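Local coordinates for 43.8 kDa insecticidal crystal protein (Bacillus thuringiensis, PDB 4JP0), which forms one component of a binary insecticidal toxin active against western corn rootworm, probably acting on the larval midgut epithelium, at residues 9-23 with 31-45. Numbering follows the deposited sequence.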
ATOM      1  N   GLU A   9       5.304  27.824  -0.026  1.00 14.53           N
ATOM      2  CA  GLU A   9       4.776  28.899  -0.868  1.00 14.85           C
ATOM      3  C   GLU A   9       5.668  28.863  -2.089  1.00 15.08           C
ATOM      4  O   GLU A   9       6.861  28.582  -1.973  1.00 15.82           O
ATOM      5  CB  GLU A   9       4.897  30.266  -0.155  1.00 15.19           C
ATOM      6  CG  GLU A   9       3.864  30.376   0.953  1.00 16.72           C
ATOM      7  CD  GLU A   9       3.938  31.676   1.713  1.00 22.49           C
ATOM      8  OE1 GLU A   9       4.938  32.422   1.573  1.00 25.51           O
ATOM      9  OE2 GLU A   9       2.987  31.939   2.457  1.00 25.51           O
ATOM     10  N   ILE A  10       5.122  29.117  -3.255  1.00 13.45           N
ATOM     11  CA  ILE A  10       5.914  29.038  -4.508  1.00 12.86           C
ATOM     12  C   ILE A  10       5.908  30.406  -5.182  1.00 13.43           C
ATOM     13  O   ILE A  10       4.857  30.950  -5.480  1.00 12.91           O
ATOM     14  CB  ILE A  10       5.324  27.970  -5.455  1.00 12.95           C
ATOM     15  CG1 ILE A  10       5.401  26.590  -4.814  1.00 13.84           C
ATOM     16  CG2 ILE A  10       6.045  27.928  -6.785  1.00 13.07           C
ATOM     17  CD1 ILE A  10       4.636  25.521  -5.648  1.00 15.14           C
ATOM     18  N   SER A  11       7.084  30.990  -5.365  1.00 13.78           N
ATOM     19  CA  SER A  11       7.167  32.340  -5.923  1.00 13.73           C
ATOM     20  C   SER A  11       8.093  32.405  -7.128  1.00 13.77           C
ATOM     21  O   SER A  11       9.029  31.615  -7.249  1.00 14.46           O
ATOM     22  CB  SER A  11       7.628  33.359  -4.854  1.00 14.83           C
ATOM     23  OG  SER A  11       8.879  33.014  -4.306  1.00 14.66           O
ATOM     24  N   ASN A  12       7.851  33.379  -7.998  1.00 12.65           N
ATOM     25  CA  ASN A  12       8.625  33.475  -9.207  1.00 13.16           C
ATOM     26  C   ASN A  12       9.941  34.258  -9.042  1.00 14.18           C
ATOM     27  O   ASN A  12       9.990  35.327  -8.404  1.00 12.74           O
ATOM     28  CB  ASN A  12       7.799  34.136 -10.288  1.00 13.52           C
ATOM     29  CG  ASN A  12       8.499  34.113 -11.637  1.00 13.51           C
ATOM     30  OD1 ASN A  12       9.038  35.117 -12.078  1.00 13.32           O
ATOM     31  ND2 ASN A  12       8.500  32.953 -12.287  1.00 13.72           N
ATOM     32  N   HIS A  13      11.006  33.715  -9.611  1.00 12.99           N
ATOM     33  CA  HIS A  13      12.315  34.377  -9.520  1.00 14.32           C
ATOM     34  C   HIS A  13      12.316  35.758 -10.164  1.00 14.28           C
ATOM     35  O   HIS A  13      12.848  36.697  -9.583  1.00 14.59           O
ATOM     36  CB  HIS A  13      13.377  33.494 -10.183  1.00 13.88           C
ATOM     37  CG  HIS A  13      14.738  34.126 -10.304  1.00 16.42           C
ATOM     38  ND1 HIS A  13      15.611  34.231  -9.243  1.00 17.36           N
ATOM     39  CD2 HIS A  13      15.412  34.574 -11.382  1.00 19.39           C
ATOM     40  CE1 HIS A  13      16.754  34.747  -9.654  1.00 21.05           C
ATOM     41  NE2 HIS A  13      16.653  34.986 -10.946  1.00 21.14           N
ATOM     42  N   ALA A  14      11.715  35.881 -11.347  1.00 13.70           N
ATOM     43  CA  ALA A  14      11.739  37.159 -12.077  1.00 13.58           C
ATOM     44  C   ALA A  14      10.873  38.244 -11.452  1.00 13.75           C
ATOM     45  O   ALA A  14      11.317  39.370 -11.330  1.00 14.64           O
ATOM     46  CB  ALA A  14      11.291  36.997 -13.543  1.00 13.57           C
ATOM     47  N   ASN A  15       9.648  37.904 -11.075  1.00 12.96           N
ATOM     48  CA  ASN A  15       8.680  38.942 -10.702  1.00 13.50           C
ATOM     49  C   ASN A  15       8.238  38.975  -9.241  1.00 14.37           C
ATOM     50  O   ASN A  15       7.498  39.871  -8.832  1.00 13.33           O
ATOM     51  CB  ASN A  15       7.489  38.876 -11.657  1.00 14.04           C
ATOM     52  CG  ASN A  15       6.625  37.631 -11.470  1.00 13.50           C
ATOM     53  OD1 ASN A  15       6.494  37.066 -10.372  1.00 13.99           O
ATOM     54  ND2 ASN A  15       5.963  37.241 -12.541  1.00 14.24           N
ATOM     55  N   GLY A  16       8.663  37.969  -8.481  1.00 13.60           N
ATOM     56  CA  GLY A  16       8.454  37.928  -7.030  1.00 13.79           C
ATOM     57  C   GLY A  16       7.022  37.656  -6.575  1.00 14.07           C
ATOM     58  O   GLY A  16       6.710  37.752  -5.372  1.00 14.65           O
ATOM     59  N   LEU A  17       6.163  37.293  -7.521  1.00 13.58           N
ATOM     60  CA  LEU A  17       4.752  36.973  -7.250  1.00 12.86           C
ATOM     61  C   LEU A  17       4.583  35.539  -6.818  1.00 13.58           C
ATOM     62  O   LEU A  17       5.445  34.718  -7.127  1.00 12.13           O
ATOM     63  CB  LEU A  17       3.923  37.289  -8.487  1.00 14.21           C
ATOM     64  CG  LEU A  17       3.969  38.753  -8.966  1.00 12.90           C
ATOM     65  CD1 LEU A  17       3.043  38.860 -10.182  1.00 14.87           C
ATOM     66  CD2 LEU A  17       3.539  39.709  -7.829  1.00 16.94           C
ATOM     67  N   TYR A  18       3.519  35.245  -6.053  1.00 13.52           N
ATOM     68  CA  TYR A  18       3.291  33.895  -5.526  1.00 13.56           C
ATOM     69  C   TYR A  18       2.147  33.151  -6.214  1.00 13.68           C
ATOM     70  O   TYR A  18       1.074  33.720  -6.458  1.00 12.84           O
ATOM     71  CB  TYR A  18       2.969  33.975  -4.038  1.00 14.05           C
ATOM     72  CG  TYR A  18       4.193  34.371  -3.221  1.00 14.00           C
ATOM     73  CD1 TYR A  18       4.663  35.686  -3.191  1.00 14.18           C
ATOM     74  CD2 TYR A  18       4.864  33.430  -2.468  1.00 14.40           C
ATOM     75  CE1 TYR A  18       5.816  36.044  -2.417  1.00 13.58           C
ATOM     76  CE2 TYR A  18       6.003  33.771  -1.694  1.00 15.56           C
ATOM     77  CZ  TYR A  18       6.463  35.082  -1.688  1.00 14.79           C
ATOM     78  OH  TYR A  18       7.577  35.405  -0.940  1.00 17.06           O
ATOM     79  N   ALA A  19       2.366  31.862  -6.462  1.00 11.84           N
ATOM     80  CA  ALA A  19       1.339  31.037  -7.067  1.00 12.68           C
ATOM     81  C   ALA A  19       0.167  30.978  -6.085  1.00 14.43           C
ATOM     82  O   ALA A  19       0.369  30.752  -4.865  1.00 14.16           O
ATOM     83  CB  ALA A  19       1.895  29.628  -7.329  1.00 12.37           C
ATOM     84  N   ALA A  20      -1.052  31.132  -6.603  1.00 14.51           N
ATOM     85  CA  ALA A  20      -2.226  31.286  -5.730  1.00 14.74           C
ATOM     86  C   ALA A  20      -3.514  30.765  -6.351  1.00 14.76           C
ATOM     87  O   ALA A  20      -3.670  30.802  -7.556  1.00 14.52           O
ATOM     88  CB  ALA A  20      -2.415  32.771  -5.442  1.00 15.80           C
ATOM     89  N   THR A  21      -4.451  30.291  -5.527  1.00 15.55           N
ATOM     90  CA  THR A  21      -5.798  29.999  -6.019  1.00 15.29           C
ATOM     91  C   THR A  21      -6.774  30.854  -5.226  1.00 16.74           C
ATOM     92  O   THR A  21      -6.445  31.285  -4.103  1.00 16.14           O
ATOM     93  CB  THR A  21      -6.206  28.528  -5.799  1.00 16.12           C
ATOM     94  OG1 THR A  21      -5.826  28.116  -4.497  1.00 14.94           O
ATOM     95  CG2 THR A  21      -5.470  27.602  -6.704  1.00 15.88           C
ATOM     96  N   TYR A  22      -7.983  31.050  -5.770  1.00 16.92           N
ATOM     97  CA  TYR A  22      -9.026  31.803  -5.061  1.00 19.27           C
ATOM     98  C   TYR A  22      -9.590  30.824  -4.028  1.00 18.59           C
ATOM     99  O   TYR A  22      -9.871  29.693  -4.374  1.00 18.30           O
ATOM    100  CB  TYR A  22     -10.177  32.210  -6.010  1.00 20.93           C
ATOM    101  CG  TYR A  22      -9.940  33.372  -6.957  1.00 28.28           C
ATOM    102  CD1 TYR A  22     -11.001  34.220  -7.336  1.00 34.08           C
ATOM    103  CD2 TYR A  22      -8.702  33.614  -7.505  1.00 33.05           C
ATOM    104  CE1 TYR A  22     -10.802  35.273  -8.214  1.00 37.40           C
ATOM    105  CE2 TYR A  22      -8.500  34.689  -8.382  1.00 38.01           C
ATOM    106  CZ  TYR A  22      -9.549  35.500  -8.722  1.00 38.60           C
ATOM    107  OH  TYR A  22      -9.339  36.549  -9.586  1.00 45.29           O
ATOM    108  N   LEU A  23      -9.753  31.236  -2.780  1.00 18.63           N
ATOM    109  CA  LEU A  23     -10.212  30.308  -1.746  1.00 20.31           C
ATOM    110  C   LEU A  23     -11.644  29.844  -1.888  1.00 21.85           C
ATOM    111  O   LEU A  23     -11.995  28.749  -1.444  1.00 23.24           O
ATOM    112  CB  LEU A  23     -10.134  30.971  -0.357  1.00 20.42           C
ATOM    113  CG  LEU A  23      -8.802  31.058   0.336  1.00 20.93           C
ATOM    114  CD1 LEU A  23      -8.952  31.838   1.623  1.00 20.83           C
ATOM    115  CD2 LEU A  23      -8.224  29.649   0.606  1.00 19.72           C
ATOM    116  N   SER A  31      -2.994  31.438 -10.341  1.00 13.35           N
ATOM    117  CA  SER A  31      -2.460  32.706 -10.857  1.00 14.16           C
ATOM    118  C   SER A  31      -1.260  33.134 -10.029  1.00 13.09           C
ATOM    119  O   SER A  31      -0.834  32.421  -9.144  1.00 11.66           O
ATOM    120  CB  SER A  31      -3.513  33.815 -10.754  1.00 14.62           C
ATOM    121  OG  SER A  31      -3.930  33.927  -9.364  1.00 16.14           O
ATOM    122  N   LEU A  32      -0.737  34.316 -10.307  1.00 13.24           N
ATOM    123  CA  LEU A  32       0.367  34.860  -9.531  1.00 13.83           C
ATOM    124  C   LEU A  32      -0.094  36.129  -8.852  1.00 14.96           C
ATOM    125  O   LEU A  32      -0.539  37.070  -9.523  1.00 15.15           O
ATOM    126  CB  LEU A  32       1.590  35.154 -10.425  1.00 15.20           C
ATOM    127  CG  LEU A  32       2.275  33.908 -11.016  1.00 15.61           C
ATOM    128  CD1 LEU A  32       3.463  34.254 -11.963  1.00 15.38           C
ATOM    129  CD2 LEU A  32       2.741  32.990  -9.865  1.00 15.81           C
ATOM    130  N   MET A  33       0.099  36.199  -7.532  1.00 14.20           N
ATOM    131  CA  MET A  33      -0.393  37.339  -6.747  1.00 15.68           C
ATOM    132  C   MET A  33       0.736  37.942  -5.957  1.00 16.36           C
ATOM    133  O   MET A  33       1.654  37.217  -5.545  1.00 14.34           O
ATOM    134  CB  MET A  33      -1.450  36.871  -5.727  1.00 16.03           C
ATOM    135  CG  MET A  33      -2.769  36.420  -6.370  1.00 18.44           C
ATOM    136  SD  MET A  33      -3.618  37.845  -7.131  1.00 22.86           S
ATOM    137  CE  MET A  33      -3.890  38.811  -5.647  1.00 25.07           C
ATOM    138  N   ASN A  34       0.629  39.252  -5.684  1.00 17.81           N
ATOM    139  CA  ASN A  34       1.574  39.933  -4.802  1.00 19.44           C
ATOM    140  C   ASN A  34       1.156  39.660  -3.354  1.00 20.94           C
ATOM    141  O   ASN A  34      -0.025  39.774  -3.025  1.00 20.31           O
ATOM    142  CB  ASN A  34       1.592  41.437  -5.064  1.00 20.23           C
ATOM    143  CG  ASN A  34       2.684  42.136  -4.286  1.00 21.46           C
ATOM    144  OD1 ASN A  34       2.779  41.998  -3.081  1.00 22.25           O
ATOM    145  ND2 ASN A  34       3.534  42.873  -4.987  1.00 24.08           N
ATOM    146  N   LYS A  35       2.101  39.283  -2.501  1.00 22.13           N
ATOM    147  CA  LYS A  35       1.721  38.855  -1.156  1.00 26.44           C
ATOM    148  C   LYS A  35       1.164  39.982  -0.337  1.00 27.95           C
ATOM    149  O   LYS A  35       0.581  39.735   0.721  1.00 29.08           O
ATOM    150  CB  LYS A  35       2.843  38.105  -0.414  1.00 26.05           C
ATOM    151  CG  LYS A  35       4.066  38.943  -0.085  1.00 28.47           C
ATOM    152  CD  LYS A  35       5.250  37.991   0.246  1.00 29.59           C
ATOM    153  CE  LYS A  35       6.549  38.728   0.529  1.00 33.63           C
ATOM    154  NZ  LYS A  35       7.619  37.784   1.040  1.00 30.54           N
ATOM    155  N   ASN A  36       1.268  41.205  -0.844  1.00 29.47           N
ATOM    156  CA  ASN A  36       0.705  42.353  -0.123  1.00 32.08           C
ATOM    157  C   ASN A  36      -0.484  42.978  -0.858  1.00 31.91           C
ATOM    158  O   ASN A  36      -0.862  44.136  -0.653  1.00 32.56           O
ATOM    159  CB  ASN A  36       1.802  43.378   0.183  1.00 33.83           C
ATOM    160  CG  ASN A  36       2.839  42.837   1.161  1.00 37.42           C
ATOM    161  OD1 ASN A  36       2.506  42.453   2.281  1.00 43.27           O
ATOM    162  ND2 ASN A  36       4.095  42.778   0.734  1.00 40.29           N
ATOM    163  N   ASP A  37      -1.089  42.196  -1.740  1.00 30.80           N
ATOM    164  CA  ASP A  37      -2.289  42.647  -2.413  1.00 30.24           C
ATOM    165  C   ASP A  37      -3.391  42.896  -1.368  1.00 29.39           C
ATOM    166  O   ASP A  37      -3.473  42.166  -0.372  1.00 27.38           O
ATOM    167  CB  ASP A  37      -2.749  41.549  -3.389  1.00 30.14           C
ATOM    168  CG  ASP A  37      -3.884  42.007  -4.277  1.00 32.52           C
ATOM    169  OD1 ASP A  37      -5.070  41.811  -3.907  1.00 31.93           O
ATOM    170  OD2 ASP A  37      -3.673  42.574  -5.366  1.00 33.63           O
ATOM    171  N   ASP A  38      -4.250  43.877  -1.620  1.00 29.46           N
ATOM    172  CA  ASP A  38      -5.375  44.191  -0.736  1.00 30.42           C
ATOM    173  C   ASP A  38      -6.307  43.023  -0.490  1.00 29.58           C
ATOM    174  O   ASP A  38      -6.921  42.935   0.520  1.00 30.06           O
ATOM    175  CB  ASP A  38      -6.166  45.453  -1.176  1.00 31.60           C
ATOM    176  CG  ASP A  38      -7.095  45.219  -2.359  1.00 35.93           C
ATOM    177  OD1 ASP A  38      -6.757  44.503  -3.271  1.00 41.03           O
ATOM    178  OD2 ASP A  38      -8.183  45.779  -2.391  1.00 42.77           O
ATOM    179  N   ASP A  39      -6.395  42.129  -1.437  1.00 28.23           N
ATOM    180  CA  ASP A  39      -7.283  40.994  -1.302  1.00 27.08           C
ATOM    181  C   ASP A  39      -6.511  39.679  -1.139  1.00 25.36           C
ATOM    182  O   ASP A  39      -7.060  38.619  -1.443  1.00 23.48           O
ATOM    183  CB  ASP A  39      -8.198  40.834  -2.532  1.00 29.01           C
ATOM    184  CG  ASP A  39      -9.142  42.014  -2.757  1.00 32.51           C
ATOM    185  OD1 ASP A  39      -9.676  42.626  -1.785  1.00 37.61           O
ATOM    186  OD2 ASP A  39      -9.430  42.378  -3.913  1.00 36.42           O
ATOM    187  N   ILE A  40      -5.266  39.721  -0.675  1.00 23.58           N
ATOM    188  CA  ILE A  40      -4.493  38.458  -0.556  1.00 23.63           C
ATOM    189  C   ILE A  40      -5.163  37.443   0.352  1.00 22.77           C
ATOM    190  O   ILE A  40      -4.996  36.228   0.170  1.00 21.59           O
ATOM    191  CB  ILE A  40      -3.026  38.693  -0.120  1.00 23.67           C
ATOM    192  CG1 ILE A  40      -2.172  37.473  -0.449  1.00 20.64           C
ATOM    193  CG2 ILE A  40      -2.948  39.039   1.382  1.00 23.70           C
ATOM    194  CD1 ILE A  40      -1.949  37.237  -1.933  1.00 19.80           C
ATOM    195  N   ASP A  41      -5.920  37.931   1.333  1.00 22.23           N
ATOM    196  CA  ASP A  41      -6.595  37.017   2.249  1.00 23.13           C
ATOM    197  C   ASP A  41      -7.712  36.187   1.596  1.00 22.40           C
ATOM    198  O   ASP A  41      -8.210  35.257   2.197  1.00 24.40           O
ATOM    199  CB  ASP A  41      -7.109  37.781   3.471  0.50 23.22           C
ATOM    200  CG  ASP A  41      -5.984  38.234   4.385  0.50 25.13           C
ATOM    201  OD1 ASP A  41      -6.228  39.145   5.209  0.50 30.32           O
ATOM    202  OD2 ASP A  41      -4.830  37.747   4.356  0.50 26.11           O
ATOM    203  N   ASP A  42      -8.091  36.502   0.368  1.00 21.32           N
ATOM    204  CA  ASP A  42      -9.089  35.697  -0.370  1.00 21.65           C
ATOM    205  C   ASP A  42      -8.437  34.622  -1.248  1.00 20.81           C
ATOM    206  O   ASP A  42      -9.110  33.918  -2.027  1.00 20.92           O
ATOM    207  CB  ASP A  42      -9.926  36.599  -1.268  1.00 23.18           C
ATOM    208  CG  ASP A  42     -10.737  37.618  -0.482  1.00 25.96           C
ATOM    209  OD1 ASP A  42     -11.298  37.282   0.573  1.00 28.78           O
ATOM    210  OD2 ASP A  42     -10.884  38.780  -0.870  1.00 29.57           O
ATOM    211  N   TYR A  43      -7.126  34.498  -1.137  1.00 17.85           N
ATOM    212  CA  TYR A  43      -6.423  33.481  -1.924  1.00 17.29           C
ATOM    213  C   TYR A  43      -5.694  32.502  -1.026  1.00 17.02           C
ATOM    214  O   TYR A  43      -5.360  32.826   0.111  1.00 16.55           O
ATOM    215  CB  TYR A  43      -5.360  34.131  -2.793  1.00 17.31           C
ATOM    216  CG  TYR A  43      -5.931  34.985  -3.892  1.00 17.79           C
ATOM    217  CD1 TYR A  43      -6.413  36.260  -3.619  1.00 20.66           C
ATOM    218  CD2 TYR A  43      -6.041  34.494  -5.197  1.00 19.72           C
ATOM    219  CE1 TYR A  43      -6.956  37.059  -4.625  1.00 22.99           C
ATOM    220  CE2 TYR A  43      -6.595  35.302  -6.231  1.00 21.50           C
ATOM    221  CZ  TYR A  43      -7.037  36.580  -5.924  1.00 23.29           C
ATOM    222  OH  TYR A  43      -7.582  37.390  -6.906  1.00 23.88           O
ATOM    223  N   ASN A  44      -5.399  31.332  -1.575  1.00 14.43           N
ATOM    224  CA  ASN A  44      -4.517  30.388  -0.926  1.00 14.76           C
ATOM    225  C   ASN A  44      -3.148  30.428  -1.597  1.00 14.38           C
ATOM    226  O   ASN A  44      -3.083  30.315  -2.818  1.00 13.46           O
ATOM    227  CB  ASN A  44      -5.031  28.956  -1.085  1.00 14.36           C
ATOM    228  CG  ASN A  44      -4.018  27.942  -0.596  1.00 13.75           C
ATOM    229  OD1 ASN A  44      -3.565  28.040   0.527  1.00 14.57           O
ATOM    230  ND2 ASN A  44      -3.587  27.010  -1.478  1.00 10.00           N
ATOM    231  N   LEU A  45      -2.077  30.560  -0.812  1.00 14.04           N
ATOM    232  CA  LEU A  45      -0.709  30.486  -1.345  1.00 13.84           C
ATOM    233  C   LEU A  45       0.050  29.255  -0.857  1.00 13.38           C
ATOM    234  O   LEU A  45       1.257  29.150  -1.104  1.00 11.95           O
ATOM    235  CB  LEU A  45       0.113  31.710  -0.890  1.00 13.53           C
ATOM    236  CG  LEU A  45      -0.495  33.100  -1.047  1.00 18.03           C
ATOM    237  CD1 LEU A  45       0.479  34.217  -0.643  1.00 19.76           C
ATOM    238  CD2 LEU A  45      -0.941  33.276  -2.457  1.00 18.23           C
TER
HETATM  239  O   HOH W   1       2.527  30.262  -3.192  1.00 12.36           O
HETATM  240  O   HOH W   2       4.800  39.214  -3.823  1.00 18.51           O
HETATM  241  O   HOH W   3      -5.971  32.438  -8.972  1.00 14.78           O
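Strand 18-22 pairs antiparallel with two partners in succession: Y18-M33 and A20-S31 are hydrogen-bonded pairs with strand 31-33, T21-N44 is one with the strand that begins at Y43, and L23 N continues the second pairing to D42 O. The hairpin of strands 18-22 and 31-33, with strand 43-52, belongs to the ricin B-type beta-trefoil lectin domain. The Y18 N bond to M33 O is almost linear (176°, 2.8 Å), whereas A20 N meets S31 O at a bent 138°, near where the pairing passes to the second partner.

At one end K35, its chain extended beyond CG, runs obliquely past the Y18 ring, bringing CD to 3.3 Å from CE1; its NZ donates to Y18 OH (3.1 Å). S11 CB covers one face of that ring over its centre. L17 and L32 cross at about a right angle, and their CB atoms meet at 3.7 Å. Buried L32 also touches W135 and A112, which places it against strands 135-142 and 109-112. A20 CB is tightly packed, 3.4 Å from L45 CD2, with M33 CG beside it; the same M33 carbon lies over the Y43 ring, offset toward its rim. Y22 and Y43 form an offset edge-to-face pair, with planes at 75° and Y43 giving the edge, although the closest carbon approach is doubtful. The T21 and N44 side chains lie side by side, while T21 OG1 hydrogen-bonds to N65 OD1. A water accepts from I10 N and lies 2.8 Å from A19 O and 2.7 Å from L45 O.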